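Local coordinates for Ras-associated and pleckstrin homology domains-containing protein 1 (Homo sapiens, PDB 4GN1) that mediates localized membrane signals, is implicated in regulating lamellipodial dynamics, and targets the actin regulators EVL and VASP to the leading edge, at residues Gly104-Ala109 / Val225-Gln230; Glu133-Leu138 / Lys150-Leu155; Lys96-Tyr101 / Arg114-Leu119; Lys196-Tyr201 / Tyr219-Asp224. All blocks are in the same frame, centred on the assembly; numbering follows the deposited sequence.

Contact 1: Gly104-Ala109 / Val225-Gln230; sequences GKKETA and VRTLHQ
Lys106 lies lengthwise against Arg226, the two side chains running alongside each other head to tail. The snug part of the contact is here: Lys106 CG packs 3.7 Å from Arg226 CG, aliphatic against aliphatic, and Lys106 CE comes within 3.2 Å of Thr227 OG1, a hydroxyl hydrogen-bonded to Asp224 OD1. A bend at chi4 (-82°) then turns the ammonium toward Asp224, with which it forms a salt bridge. From the helix, Gln230 crosses Lys106 at about a right angle, placing Gln230 OE1 3.5 Å from Lys106 CG. That same OE1 sits over one face of the Arg226 guanidinium without bonding to it. The loose side is the rest of the loop, exposed throughout. Glu107 points away from the helix, Lys105 is poorly ordered with its chain turned outward, and Thr108 CB only grazes Arg226 NE at 4.4 Å. The loop between helices 93-96 and 113-124 thus lies against the first turns of helix 225-240 of the PH domain, where Arg226 also makes a cation-pi contact with Tyr101.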
loop_
_atom_site.group_PDB
_atom_site.type_symbol
_atom_site.label_atom_id
_atom_site.label_comp_id
_atom_site.label_asym_id
_atom_site.label_seq_id
_atom_site.Cartn_x
_atom_site.Cartn_y
_atom_site.Cartn_z
ATOM N N GLY A 104 -14.249 -10.789 6.652
ATOM C CA GLY A 104 -13.184 -10.802 7.634
ATOM C C GLY A 104 -13.822 -10.711 8.985
ATOM O O GLY A 104 -14.348 -9.657 9.332
ATOM N N LYS A 105 -13.823 -11.807 9.746
ATOM C CA LYS A 105 -13.244 -13.111 9.354
ATOM C C LYS A 105 -11.754 -13.116 9.063
ATOM O O LYS A 105 -11.306 -13.363 7.924
ATOM C CB LYS A 105 -14.058 -13.819 8.252
ATOM C CG LYS A 105 -14.833 -15.029 8.758
ATOM C CD LYS A 105 -15.644 -14.747 10.030
ATOM C CE LYS A 105 -16.892 -13.904 9.751
ATOM N NZ LYS A 105 -17.810 -14.578 8.776
ATOM N N LYS A 106 -10.992 -12.828 10.117
ATOM C CA LYS A 106 -9.544 -12.966 10.089
ATOM C C LYS A 106 -9.227 -14.401 9.672
ATOM O O LYS A 106 -8.244 -14.651 8.954
ATOM C CB LYS A 106 -8.945 -12.634 11.463
ATOM C CG LYS A 106 -7.455 -12.319 11.429
ATOM C CD LYS A 106 -7.086 -11.303 12.501
ATOM C CE LYS A 106 -5.581 -11.083 12.558
ATOM N NZ LYS A 106 -4.889 -12.140 13.347
ATOM N N GLU A 107 -10.097 -15.314 10.120
ATOM C CA GLU A 107 -10.141 -16.713 9.709
ATOM C C GLU A 107 -9.911 -16.863 8.191
ATOM O O GLU A 107 -10.592 -16.219 7.370
ATOM C CB GLU A 107 -11.510 -17.295 10.093
ATOM C CG GLU A 107 -11.475 -18.488 11.042
ATOM C CD GLU A 107 -10.861 -19.736 10.427
ATOM O OE1 GLU A 107 -10.570 -19.741 9.208
ATOM O OE2 GLU A 107 -10.663 -20.725 11.168
ATOM N N THR A 108 -8.955 -17.721 7.832
ATOM C CA THR A 108 -8.472 -17.848 6.448
ATOM C C THR A 108 -8.992 -19.118 5.747
ATOM O O THR A 108 -9.048 -20.175 6.365
ATOM C CB THR A 108 -6.922 -17.789 6.393
ATOM O OG1 THR A 108 -6.486 -17.963 5.047
ATOM C CG2 THR A 108 -6.270 -18.872 7.266
ATOM N N ALA A 109 -9.354 -19.022 4.467
ATOM C CA ALA A 109 -10.062 -20.119 3.808
ATOM C C ALA A 109 -10.005 -20.082 2.293
ATOM O O ALA A 109 -9.684 -19.044 1.703
ATOM C CB ALA A 109 -11.523 -20.136 4.252
ATOM N N VAL A 225 0.974 -10.606 10.881
ATOM C CA VAL A 225 1.133 -10.269 9.454
ATOM C C VAL A 225 -0.220 -10.222 8.734
ATOM O O VAL A 225 -0.385 -9.529 7.709
ATOM C CB VAL A 225 2.171 -11.189 8.757
ATOM C CG1 VAL A 225 1.568 -12.531 8.374
ATOM C CG2 VAL A 225 2.789 -10.502 7.552
ATOM N N ARG A 226 -1.183 -10.943 9.306
ATOM C CA ARG A 226 -2.556 -10.970 8.842
ATOM C C ARG A 226 -3.229 -9.605 9.014
ATOM O O ARG A 226 -3.790 -9.051 8.065
ATOM C CB ARG A 226 -3.318 -12.059 9.616
ATOM C CG ARG A 226 -4.639 -12.502 9.012
ATOM C CD ARG A 226 -4.458 -13.260 7.700
ATOM N NE ARG A 226 -5.760 -13.617 7.125
ATOM C CZ ARG A 226 -6.473 -12.832 6.316
ATOM N NH1 ARG A 226 -6.022 -11.635 5.951
ATOM N NH2 ARG A 226 -7.651 -13.255 5.868
ATOM N N THR A 227 -3.172 -9.066 10.228
ATOM C CA THR A 227 -3.754 -7.745 10.525
ATOM C C THR A 227 -3.115 -6.690 9.619
ATOM O O THR A 227 -3.809 -5.847 9.058
ATOM C CB THR A 227 -3.557 -7.337 12.008
ATOM O OG1 THR A 227 -3.871 -8.443 12.859
ATOM C CG2 THR A 227 -4.454 -6.153 12.381
ATOM N N LEU A 228 -1.797 -6.757 9.477
ATOM C CA LEU A 228 -1.090 -5.898 8.548
ATOM C C LEU A 228 -1.678 -5.983 7.135
ATOM O O LEU A 228 -1.969 -4.950 6.526
ATOM C CB LEU A 228 0.414 -6.193 8.552
ATOM C CG LEU A 228 1.308 -5.412 7.588
ATOM C CD1 LEU A 228 1.254 -3.906 7.849
ATOM C CD2 LEU A 228 2.748 -5.924 7.631
ATOM N N HIS A 229 -1.904 -7.203 6.641
ATOM C CA HIS A 229 -2.424 -7.392 5.285
ATOM C C HIS A 229 -3.832 -6.907 5.107
ATOM O O HIS A 229 -4.151 -6.230 4.106
ATOM C CB HIS A 229 -2.250 -8.832 4.810
ATOM C CG HIS A 229 -0.805 -9.205 4.517
ATOM N ND1 HIS A 229 -0.365 -10.483 4.504
ATOM C CD2 HIS A 229 0.312 -8.406 4.264
ATOM C CE1 HIS A 229 0.953 -10.501 4.242
ATOM N NE2 HIS A 229 1.364 -9.227 4.092
ATOM N N GLN A 230 -4.687 -7.204 6.072
ATOM C CA GLN A 230 -6.064 -6.737 6.004
ATOM C C GLN A 230 -6.127 -5.204 5.971
ATOM O O GLN A 230 -6.809 -4.615 5.123
ATOM C CB GLN A 230 -6.877 -7.330 7.155
ATOM C CG GLN A 230 -7.212 -8.807 6.945
ATOM C CD GLN A 230 -7.927 -9.473 8.128
ATOM O OE1 GLN A 230 -7.778 -10.673 8.344
ATOM N NE2 GLN A 230 -8.708 -8.708 8.884
#

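Contact 2: Glu133-Leu138 / Lys150-Leu155; sequences EIEGVL and KRYFLL
Val137 and Tyr152 face each other as a non-hydrogen-bonded pair in the first beta hairpin of the PH domain, formed by strands 135-141 and 148-156. The strands run antiparallel, and Gly136 with Phe153 and Leu138 with Arg151 are the hydrogen-bonded pairs. Leu155 N also donates to Ile134 O, nearly straight, at 2.9 Å.

Tyr152 can be followed outward along the surface that also carries Glu135 and Val137. Its CB leaves the strand, and with CG anti to the backbone N (chi1 176°) the ring leans over the partner strand. CG and CD1 come up to the carbonyl of Gly136, Tyr152 CD1 at 3.7 Å from Gly136 O, while Val137 CG2 sits at the ring edge, 4.2 Å from Tyr152 CD1. CE1 moves on to Gly136 N and Glu135 CG, CZ touches CB and CG of Glu135, and the hydroxyl ends against those same two methylene carbons. The Glu135 carboxylate plane stands almost perpendicular to the ring.

On the other face, which also carries Arg151, Leu138 crosses Phe153 at about a right angle. Ile134, Leu138, Phe153 and Leu155 all touch Trp231 of helix 225-240, and Phe153 also meets Phe177 edge-to-face. Within the hairpin, Phe153 CD1 lies 3.7 Å from Leu138 CB.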
loop_
_atom_site.group_PDB
_atom_site.type_symbol
_atom_site.label_atom_id
_atom_site.label_comp_id
_atom_site.label_asym_id
_atom_site.label_seq_id
_atom_site.Cartn_x
_atom_site.Cartn_y
_atom_site.Cartn_z
ATOM N N GLU A 133 -15.914 -2.895 6.449
ATOM C CA GLU A 133 -15.120 -2.070 7.358
ATOM C C GLU A 133 -14.151 -2.931 8.176
ATOM O O GLU A 133 -14.463 -4.063 8.568
ATOM C CB GLU A 133 -16.042 -1.220 8.258
ATOM C CG GLU A 133 -17.243 -0.623 7.520
ATOM C CD GLU A 133 -17.942 0.529 8.243
ATOM O OE1 GLU A 133 -18.402 0.361 9.397
ATOM O OE2 GLU A 133 -18.061 1.619 7.637
ATOM N N ILE A 134 -12.950 -2.406 8.383
ATOM C CA ILE A 134 -11.953 -3.091 9.197
ATOM C C ILE A 134 -11.943 -2.366 10.540
ATOM O O ILE A 134 -11.984 -1.131 10.603
ATOM C CB ILE A 134 -10.539 -3.127 8.535
ATOM C CG1 ILE A 134 -10.620 -3.398 7.009
ATOM C CG2 ILE A 134 -9.598 -4.105 9.253
ATOM C CD1 ILE A 134 -11.290 -4.692 6.569
ATOM N N GLU A 135 -11.954 -3.155 11.604
ATOM C CA GLU A 135 -11.925 -2.642 12.957
ATOM C C GLU A 135 -10.907 -3.487 13.684
ATOM O O GLU A 135 -10.690 -4.645 13.324
ATOM C CB GLU A 135 -13.306 -2.764 13.621
ATOM C CG GLU A 135 -13.483 -3.887 14.664
ATOM C CD GLU A 135 -14.385 -5.041 14.225
ATOM O OE1 GLU A 135 -15.197 -5.493 15.070
ATOM O OE2 GLU A 135 -14.287 -5.502 13.057
ATOM N N GLY A 136 -10.279 -2.910 14.695
ATOM C CA GLY A 136 -9.366 -3.660 15.539
ATOM C C GLY A 136 -8.509 -2.704 16.320
ATOM O O GLY A 136 -8.478 -1.506 16.017
ATOM N N VAL A 137 -7.837 -3.224 17.342
ATOM C CA VAL A 137 -6.893 -2.422 18.095
ATOM C C VAL A 137 -5.570 -2.474 17.343
ATOM O O VAL A 137 -5.290 -3.442 16.625
ATOM C CB VAL A 137 -6.814 -2.855 19.586
ATOM C CG1 VAL A 137 -5.727 -2.096 20.333
ATOM C CG2 VAL A 137 -8.148 -2.597 20.282
ATOM N N LEU A 138 -4.805 -1.385 17.433
ATOM C CA LEU A 138 -3.510 -1.251 16.755
ATOM C C LEU A 138 -2.639 -0.312 17.569
ATOM O O LEU A 138 -3.146 0.462 18.380
ATOM C CB LEU A 138 -3.688 -0.680 15.347
ATOM C CG LEU A 138 -4.351 -1.518 14.250
ATOM C CD1 LEU A 138 -4.586 -0.683 13.004
ATOM C CD2 LEU A 138 -3.483 -2.707 13.897
ATOM N N LYS A 150 -1.617 1.404 22.220
ATOM C CA LYS A 150 -2.792 0.754 21.658
ATOM C C LYS A 150 -3.966 1.724 21.585
ATOM O O LYS A 150 -4.279 2.389 22.566
ATOM C CB LYS A 150 -3.155 -0.490 22.478
ATOM C CG LYS A 150 -2.377 -1.735 22.057
ATOM C CD LYS A 150 -2.715 -2.957 22.910
ATOM C CE LYS A 150 -3.133 -4.162 22.053
ATOM N NZ LYS A 150 -2.455 -4.260 20.723
ATOM N N ARG A 151 -4.563 1.843 20.401
ATOM C CA ARG A 151 -5.832 2.549 20.192
ATOM C C ARG A 151 -6.689 1.681 19.275
ATOM O O ARG A 151 -6.156 0.924 18.462
ATOM C CB ARG A 151 -5.650 3.925 19.516
ATOM C CG ARG A 151 -4.636 4.900 20.105
ATOM C CD ARG A 151 -5.143 5.615 21.351
ATOM N NE ARG A 151 -4.220 6.660 21.825
ATOM C CZ ARG A 151 -4.139 7.099 23.088
ATOM N NH1 ARG A 151 -4.907 6.580 24.034
ATOM N NH2 ARG A 151 -3.272 8.055 23.405
ATOM N N TYR A 152 -8.011 1.807 19.401
ATOM C CA TYR A 152 -8.971 1.126 18.523
ATOM C C TYR A 152 -9.238 1.913 17.237
ATOM O O TYR A 152 -9.479 3.131 17.281
ATOM C CB TYR A 152 -10.294 0.900 19.261
ATOM C CG TYR A 152 -11.394 0.287 18.406
ATOM C CD1 TYR A 152 -11.474 -1.103 18.225
ATOM C CD2 TYR A 152 -12.365 1.097 17.789
ATOM C CE1 TYR A 152 -12.478 -1.670 17.459
ATOM C CE2 TYR A 152 -13.376 0.537 17.020
ATOM C CZ TYR A 152 -13.424 -0.846 16.860
ATOM O OH TYR A 152 -14.427 -1.407 16.101
ATOM N N PHE A 153 -9.244 1.204 16.108
ATOM C CA PHE A 153 -9.335 1.830 14.771
ATOM C C PHE A 153 -10.485 1.313 13.942
ATOM O O PHE A 153 -10.879 0.147 14.059
ATOM C CB PHE A 153 -8.049 1.619 13.967
ATOM C CG PHE A 153 -6.942 2.537 14.356
ATOM C CD1 PHE A 153 -6.005 2.152 15.313
ATOM C CD2 PHE A 153 -6.832 3.789 13.777
ATOM C CE1 PHE A 153 -4.968 3.001 15.680
ATOM C CE2 PHE A 153 -5.806 4.651 14.138
ATOM C CZ PHE A 153 -4.870 4.259 15.092
ATOM N N LEU A 154 -10.981 2.190 13.073
ATOM C CA LEU A 154 -12.143 1.911 12.257
ATOM C C LEU A 154 -12.026 2.566 10.880
ATOM O O LEU A 154 -11.972 3.804 10.758
ATOM C CB LEU A 154 -13.416 2.357 12.986
ATOM C CG LEU A 154 -14.713 1.802 12.406
ATOM C CD1 LEU A 154 -15.672 1.372 13.513
ATOM C CD2 LEU A 154 -15.350 2.833 11.483
ATOM N N LEU A 155 -12.000 1.716 9.853
ATOM C CA LEU A 155 -11.944 2.160 8.468
ATOM C C LEU A 155 -13.349 2.312 7.883
ATOM O O LEU A 155 -14.107 1.336 7.792
ATOM C CB LEU A 155 -11.119 1.188 7.622
ATOM C CG LEU A 155 -11.041 1.446 6.109
ATOM C CD1 LEU A 155 -10.063 2.577 5.779
ATOM C CD2 LEU A 155 -10.699 0.165 5.357
#

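Contact 3: Lys96-Tyr101 / Arg114-Leu119; sequences KNPQNY and RNKEVL
Pro98 and Lys116 have the nearest CA atoms across the contact, 6.2 Å apart, where the chain leaving helix 93-96 passes alongside helix 113-124. Asn97 is the first residue to drop out of helical geometry, and after it the loop folds compactly, with Tyr101 N bonded to Pro98 O. Across from this loop, residues 114-119 are regular helix.

Lys116 carries most of the contact. Its extended chain crosses the proline ring at about a right angle, Lys116 CG lying 3.4 Å from Pro98 CD, and then runs beside Asn97 in the same direction. The ammonium is held twice. Lys116 NZ donates to Lys96 O at 3.0 Å, in the plane of that carbonyl, and to Asn97 OD1 at 2.7 Å, from above the amide plane. Gln99 NE2 comes to the same OD1 from the opposite face, though the placing of the Gln99 amide is less certain. Gln99 NE2 also bonds Ala109 O, which ties the loop to the chain farther on. One turn along the helix, Leu119 points toward the loop and sets Leu119 CD2 3.8 Å from Pro98 CB. Met111 touches Gln99, Lys116 and Leu119.

What results is two short helices packed through their connecting loop, consistent with a connection between the Ras-associating and PH folds, with a lysine bonded to the carbonyl of Lys96 at the end of the preceding helix.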
loop_
_atom_site.group_PDB
_atom_site.type_symbol
_atom_site.label_atom_id
_atom_site.label_comp_id
_atom_site.label_asym_id
_atom_site.label_seq_id
_atom_site.Cartn_x
_atom_site.Cartn_y
_atom_site.Cartn_z
ATOM N N LYS A 96 -6.551 -12.474 -5.817
ATOM C CA LYS A 96 -6.408 -13.916 -5.926
ATOM C C LYS A 96 -7.291 -14.657 -4.915
ATOM O O LYS A 96 -7.883 -15.679 -5.250
ATOM C CB LYS A 96 -4.958 -14.301 -5.692
ATOM C CG LYS A 96 -3.961 -13.601 -6.600
ATOM C CD LYS A 96 -2.632 -14.341 -6.578
ATOM C CE LYS A 96 -1.475 -13.474 -7.044
ATOM N NZ LYS A 96 -0.232 -13.958 -6.389
ATOM N N ASN A 97 -7.345 -14.136 -3.680
ATOM C CA ASN A 97 -8.166 -14.692 -2.595
ATOM C C ASN A 97 -8.991 -13.659 -1.795
ATOM O O ASN A 97 -8.741 -13.439 -0.604
ATOM C CB ASN A 97 -7.285 -15.515 -1.652
ATOM C CG ASN A 97 -6.762 -16.781 -2.304
ATOM O OD1 ASN A 97 -7.530 -17.656 -2.714
ATOM N ND2 ASN A 97 -5.439 -16.878 -2.411
ATOM N N PRO A 98 -9.997 -13.035 -2.445
ATOM C CA PRO A 98 -10.815 -11.966 -1.832
ATOM C C PRO A 98 -11.607 -12.400 -0.583
ATOM O O PRO A 98 -11.861 -11.583 0.319
ATOM C CB PRO A 98 -11.767 -11.576 -2.965
ATOM C CG PRO A 98 -11.853 -12.794 -3.829
ATOM C CD PRO A 98 -10.462 -13.358 -3.813
ATOM N N GLN A 99 -11.985 -13.675 -0.529
ATOM C CA GLN A 99 -12.678 -14.224 0.639
ATOM C C GLN A 99 -11.853 -13.982 1.925
ATOM O O GLN A 99 -12.371 -13.980 3.047
ATOM C CB GLN A 99 -12.985 -15.709 0.417
ATOM C CG GLN A 99 -11.812 -16.650 0.608
ATOM C CD GLN A 99 -10.822 -16.630 -0.536
ATOM O OE1 GLN A 99 -10.902 -15.792 -1.439
ATOM N NE2 GLN A 99 -9.881 -17.566 -0.510
ATOM N N ASN A 100 -10.560 -13.731 1.742
ATOM C CA ASN A 100 -9.694 -13.464 2.882
ATOM C C ASN A 100 -9.557 -12.008 3.285
ATOM O O ASN A 100 -8.938 -11.711 4.301
ATOM C CB ASN A 100 -8.348 -14.112 2.671
ATOM C CG ASN A 100 -8.445 -15.607 2.738
ATOM O OD1 ASN A 100 -9.176 -16.147 3.568
ATOM N ND2 ASN A 100 -7.736 -16.289 1.854
ATOM N N TYR A 101 -10.174 -11.112 2.528
ATOM C CA TYR A 101 -10.071 -9.694 2.842
ATOM C C TYR A 101 -11.416 -9.027 2.915
ATOM O O TYR A 101 -11.619 -8.168 3.789
ATOM C CB TYR A 101 -9.185 -8.969 1.826
ATOM C CG TYR A 101 -7.804 -9.573 1.750
ATOM C CD1 TYR A 101 -7.574 -10.725 0.989
ATOM C CD2 TYR A 101 -6.732 -9.002 2.444
ATOM C CE1 TYR A 101 -6.316 -11.289 0.920
ATOM C CE2 TYR A 101 -5.471 -9.564 2.385
ATOM C CZ TYR A 101 -5.269 -10.702 1.613
ATOM O OH TYR A 101 -4.025 -11.280 1.538
ATOM N N ARG A 114 -15.070 -19.144 -9.412
ATOM C CA ARG A 114 -16.252 -18.451 -9.879
ATOM C C ARG A 114 -16.882 -17.565 -8.810
ATOM O O ARG A 114 -17.459 -16.523 -9.127
ATOM C CB ARG A 114 -17.255 -19.444 -10.441
ATOM C CG ARG A 114 -16.820 -19.949 -11.802
ATOM C CD ARG A 114 -17.608 -21.167 -12.258
ATOM N NE ARG A 114 -18.982 -20.860 -12.663
ATOM C CZ ARG A 114 -19.329 -20.239 -13.796
ATOM N NH1 ARG A 114 -18.397 -19.816 -14.655
ATOM N NH2 ARG A 114 -20.621 -20.031 -14.064
ATOM N N ASN A 115 -16.757 -17.975 -7.551
ATOM C CA ASN A 115 -17.311 -17.210 -6.437
ATOM C C ASN A 115 -16.391 -16.053 -5.978
ATOM O O ASN A 115 -16.871 -15.021 -5.489
ATOM C CB ASN A 115 -17.711 -18.138 -5.275
ATOM C CG ASN A 115 -18.862 -19.069 -5.639
ATOM O OD1 ASN A 115 -19.649 -18.783 -6.549
ATOM N ND2 ASN A 115 -18.967 -20.196 -4.927
ATOM N N LYS A 116 -15.079 -16.238 -6.121
ATOM C CA LYS A 116 -14.143 -15.117 -6.065
ATOM C C LYS A 116 -14.565 -14.011 -7.058
ATOM O O LYS A 116 -14.679 -12.834 -6.676
ATOM C CB LYS A 116 -12.712 -15.577 -6.347
ATOM C CG LYS A 116 -11.955 -16.108 -5.143
ATOM C CD LYS A 116 -10.814 -16.994 -5.601
ATOM C CE LYS A 116 -10.148 -17.703 -4.444
ATOM N NZ LYS A 116 -8.937 -18.421 -4.944
ATOM N N GLU A 117 -14.823 -14.410 -8.307
ATOM C CA GLU A 117 -15.263 -13.504 -9.371
ATOM C C GLU A 117 -16.528 -12.726 -8.949
ATOM O O GLU A 117 -16.537 -11.494 -8.968
ATOM C CB GLU A 117 -15.547 -14.313 -10.636
ATOM C CG GLU A 117 -14.983 -13.705 -11.911
ATOM C CD GLU A 117 -15.603 -14.277 -13.192
ATOM O OE1 GLU A 117 -16.327 -15.311 -13.144
ATOM O OE2 GLU A 117 -15.368 -13.674 -14.270
ATOM N N VAL A 118 -17.574 -13.452 -8.549
ATOM C CA VAL A 118 -18.802 -12.831 -8.085
ATOM C C VAL A 118 -18.513 -11.848 -6.945
ATOM O O VAL A 118 -18.996 -10.713 -6.945
ATOM C CB VAL A 118 -19.868 -13.881 -7.649
ATOM C CG1 VAL A 118 -21.003 -13.231 -6.864
ATOM C CG2 VAL A 118 -20.415 -14.636 -8.851
ATOM N N LEU A 119 -17.716 -12.285 -5.980
ATOM C CA LEU A 119 -17.437 -11.479 -4.807
ATOM C C LEU A 119 -16.738 -10.140 -5.132
ATOM O O LEU A 119 -16.993 -9.128 -4.471
ATOM C CB LEU A 119 -16.619 -12.306 -3.819
ATOM C CG LEU A 119 -16.201 -11.705 -2.477
ATOM C CD1 LEU A 119 -17.446 -11.430 -1.628
ATOM C CD2 LEU A 119 -15.237 -12.643 -1.764
#

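Contact 4: Lys196-Tyr201 / Tyr219-Asp224; sequences KAPTDY and YLCCDD
Thr199 OG1 makes two hydrogen bonds: it donates to Cys222 O at 3.0 Å and accepts from Tyr201 N at 2.7 Å. The second bond closes an ST turn, which shapes the loop leading into strand 202-206 of the PH domain. The first fastens that turn to the Cys222 carbonyl of segment 219-224, with the hydroxyl nearly on the axis of the carbonyl. Right after the turn, Cys222 N donates to Tyr201 O at 2.7 Å. This bond draws the two backbones together, strands 202-206 and 218-221 being neighbours in the sheet.

Cys221 packs against the loop. With SG anti to the backbone N (chi1 -177°), the sulfur is carried to the loop, where Pro198 CG packs on Cys221 SG at 3.6 Å and Thr199 N makes a weak hydrogen bond to it. Trp139 and Trp148 from the first hairpin touch both Pro198 and Cys221, so this buried cysteine lies between loop and sheet.

Farther along, Asp224 is the N-cap of helix 225-240, and its carboxylate also bonds Thr227 OG1. The Tyr201 ring packs on Asp224 and touches Val225 and Leu228 on the helix. Asp224 C sits over one ring face toward the rim, and Tyr201 CD2 comes 3.4 Å from Asp224 CA.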
loop_
_atom_site.group_PDB
_atom_site.type_symbol
_atom_site.label_atom_id
_atom_site.label_comp_id
_atom_site.label_asym_id
_atom_site.label_seq_id
_atom_site.Cartn_x
_atom_site.Cartn_y
_atom_site.Cartn_z
ATOM N N LYS A 196 11.413 1.517 17.682
ATOM C CA LYS A 196 11.092 0.700 18.874
ATOM C C LYS A 196 9.639 0.205 18.862
ATOM O O LYS A 196 8.976 0.133 19.893
ATOM C CB LYS A 196 11.476 1.424 20.182
ATOM C CG LYS A 196 12.942 1.849 20.256
ATOM C CD LYS A 196 13.860 0.814 19.607
ATOM C CE LYS A 196 15.332 0.984 19.967
ATOM N NZ LYS A 196 16.194 0.225 19.012
ATOM N N ALA A 197 9.176 -0.121 17.657
ATOM C CA ALA A 197 7.872 -0.720 17.411
ATOM C C ALA A 197 7.703 -2.019 18.194
ATOM O O ALA A 197 8.665 -2.790 18.346
ATOM C CB ALA A 197 7.703 -0.980 15.926
ATOM N N PRO A 198 6.488 -2.263 18.705
ATOM C CA PRO A 198 6.172 -3.514 19.408
ATOM C C PRO A 198 6.248 -4.764 18.531
ATOM O O PRO A 198 6.460 -5.847 19.058
ATOM C CB PRO A 198 4.743 -3.293 19.922
ATOM C CG PRO A 198 4.213 -2.175 19.096
ATOM C CD PRO A 198 5.383 -1.301 18.786
ATOM N N THR A 199 6.058 -4.624 17.222
ATOM C CA THR A 199 6.387 -5.700 16.265
ATOM C C THR A 199 6.925 -5.122 14.963
ATOM O O THR A 199 6.976 -3.900 14.788
ATOM C CB THR A 199 5.171 -6.577 15.876
ATOM O OG1 THR A 199 4.578 -6.049 14.677
ATOM C CG2 THR A 199 4.123 -6.694 17.031
ATOM N N ASP A 200 7.281 -6.006 14.034
ATOM C CA ASP A 200 7.680 -5.585 12.704
ATOM C C ASP A 200 6.544 -5.357 11.683
ATOM O O ASP A 200 6.788 -4.897 10.552
ATOM C CB ASP A 200 8.719 -6.541 12.140
ATOM C CG ASP A 200 10.129 -5.981 12.242
ATOM O OD1 ASP A 200 10.292 -4.723 12.262
ATOM O OD2 ASP A 200 11.070 -6.813 12.304
ATOM N N TYR A 201 5.314 -5.668 12.069
ATOM C CA TYR A 201 4.199 -5.516 11.135
ATOM C C TYR A 201 3.643 -4.075 11.147
ATOM O O TYR A 201 2.644 -3.777 11.806
ATOM C CB TYR A 201 3.148 -6.592 11.388
ATOM C CG TYR A 201 3.778 -7.942 11.569
ATOM C CD1 TYR A 201 4.415 -8.575 10.499
ATOM C CD2 TYR A 201 3.770 -8.590 12.809
ATOM C CE1 TYR A 201 5.010 -9.820 10.644
ATOM C CE2 TYR A 201 4.361 -9.838 12.969
ATOM C CZ TYR A 201 4.983 -10.450 11.877
ATOM O OH TYR A 201 5.589 -11.697 11.988
ATOM N N TYR A 219 2.281 6.524 11.947
ATOM C CA TYR A 219 2.884 5.195 12.061
ATOM C C TYR A 219 2.004 4.219 12.815
ATOM O O TYR A 219 1.607 4.490 13.942
ATOM C CB TYR A 219 4.216 5.286 12.776
ATOM C CG TYR A 219 5.224 6.169 12.102
ATOM C CD1 TYR A 219 6.217 5.620 11.338
ATOM C CD2 TYR A 219 5.193 7.555 12.260
ATOM C CE1 TYR A 219 7.169 6.411 10.736
ATOM C CE2 TYR A 219 6.139 8.368 11.657
ATOM C CZ TYR A 219 7.123 7.784 10.890
ATOM O OH TYR A 219 8.078 8.533 10.266
ATOM N N LEU A 220 1.716 3.080 12.199
ATOM C CA LEU A 220 0.848 2.079 12.806
ATOM C C LEU A 220 1.551 0.722 12.891
ATOM O O LEU A 220 2.296 0.342 11.979
ATOM C CB LEU A 220 -0.449 1.949 12.015
ATOM C CG LEU A 220 -1.326 3.191 11.980
ATOM C CD1 LEU A 220 -2.464 3.072 10.965
ATOM C CD2 LEU A 220 -1.859 3.484 13.369
ATOM N N CYS A 221 1.317 0.003 13.984
ATOM C CA CYS A 221 1.914 -1.316 14.195
ATOM C C CYS A 221 0.828 -2.348 14.473
ATOM O O CYS A 221 -0.071 -2.115 15.288
ATOM C CB CYS A 221 2.914 -1.288 15.352
ATOM S SG CYS A 221 3.754 -2.859 15.628
ATOM N N CYS A 222 0.923 -3.489 13.802
ATOM C CA CYS A 222 -0.104 -4.498 13.898
ATOM C C CYS A 222 0.401 -5.673 14.712
ATOM O O CYS A 222 1.620 -5.872 14.825
ATOM C CB CYS A 222 -0.507 -4.955 12.510
ATOM S SG CYS A 222 -1.091 -3.612 11.464
ATOM N N ASP A 223 -0.542 -6.453 15.250
ATOM C CA ASP A 223 -0.224 -7.621 16.083
ATOM C C ASP A 223 0.549 -8.702 15.334
ATOM O O ASP A 223 1.413 -9.358 15.920
ATOM C CB ASP A 223 -1.497 -8.249 16.694
ATOM C CG ASP A 223 -1.941 -7.560 17.982
ATOM O OD1 ASP A 223 -3.151 -7.652 18.318
ATOM O OD2 ASP A 223 -1.094 -6.926 18.659
ATOM N N ASP A 224 0.229 -8.868 14.047
ATOM C CA ASP A 224 0.698 -9.997 13.243
ATOM C C ASP A 224 0.560 -9.686 11.746
ATOM O O ASP A 224 0.081 -8.610 11.376
ATOM C CB ASP A 224 -0.036 -11.290 13.647
ATOM C CG ASP A 224 -1.542 -11.178 13.509
ATOM O OD1 ASP A 224 -2.017 -10.626 12.502
ATOM O OD2 ASP A 224 -2.265 -11.652 14.401
#

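Contact 1 is where the others converge. Its Arg226 NH2 makes a short, probable hydrogen bond, of doubtful length, to Asn100 O of contact 3, and its Lys106 NZ joins it to contact 4 at Asp224 OD2, 2.9 Å away. Toward contact 2 the touch is apolar, with Thr227 CG2 3.9 Å from Leu138 CD2. Contacts 2 and 4 share the PH sheet, with centres about 14 Å apart, and meet through apolar side chains, where Leu138 CD2 lies 3.5 Å from Cys222 SG. Contacts 3 and 4 do not touch: their centres are about 28 Å apart, with contact 1 touching both.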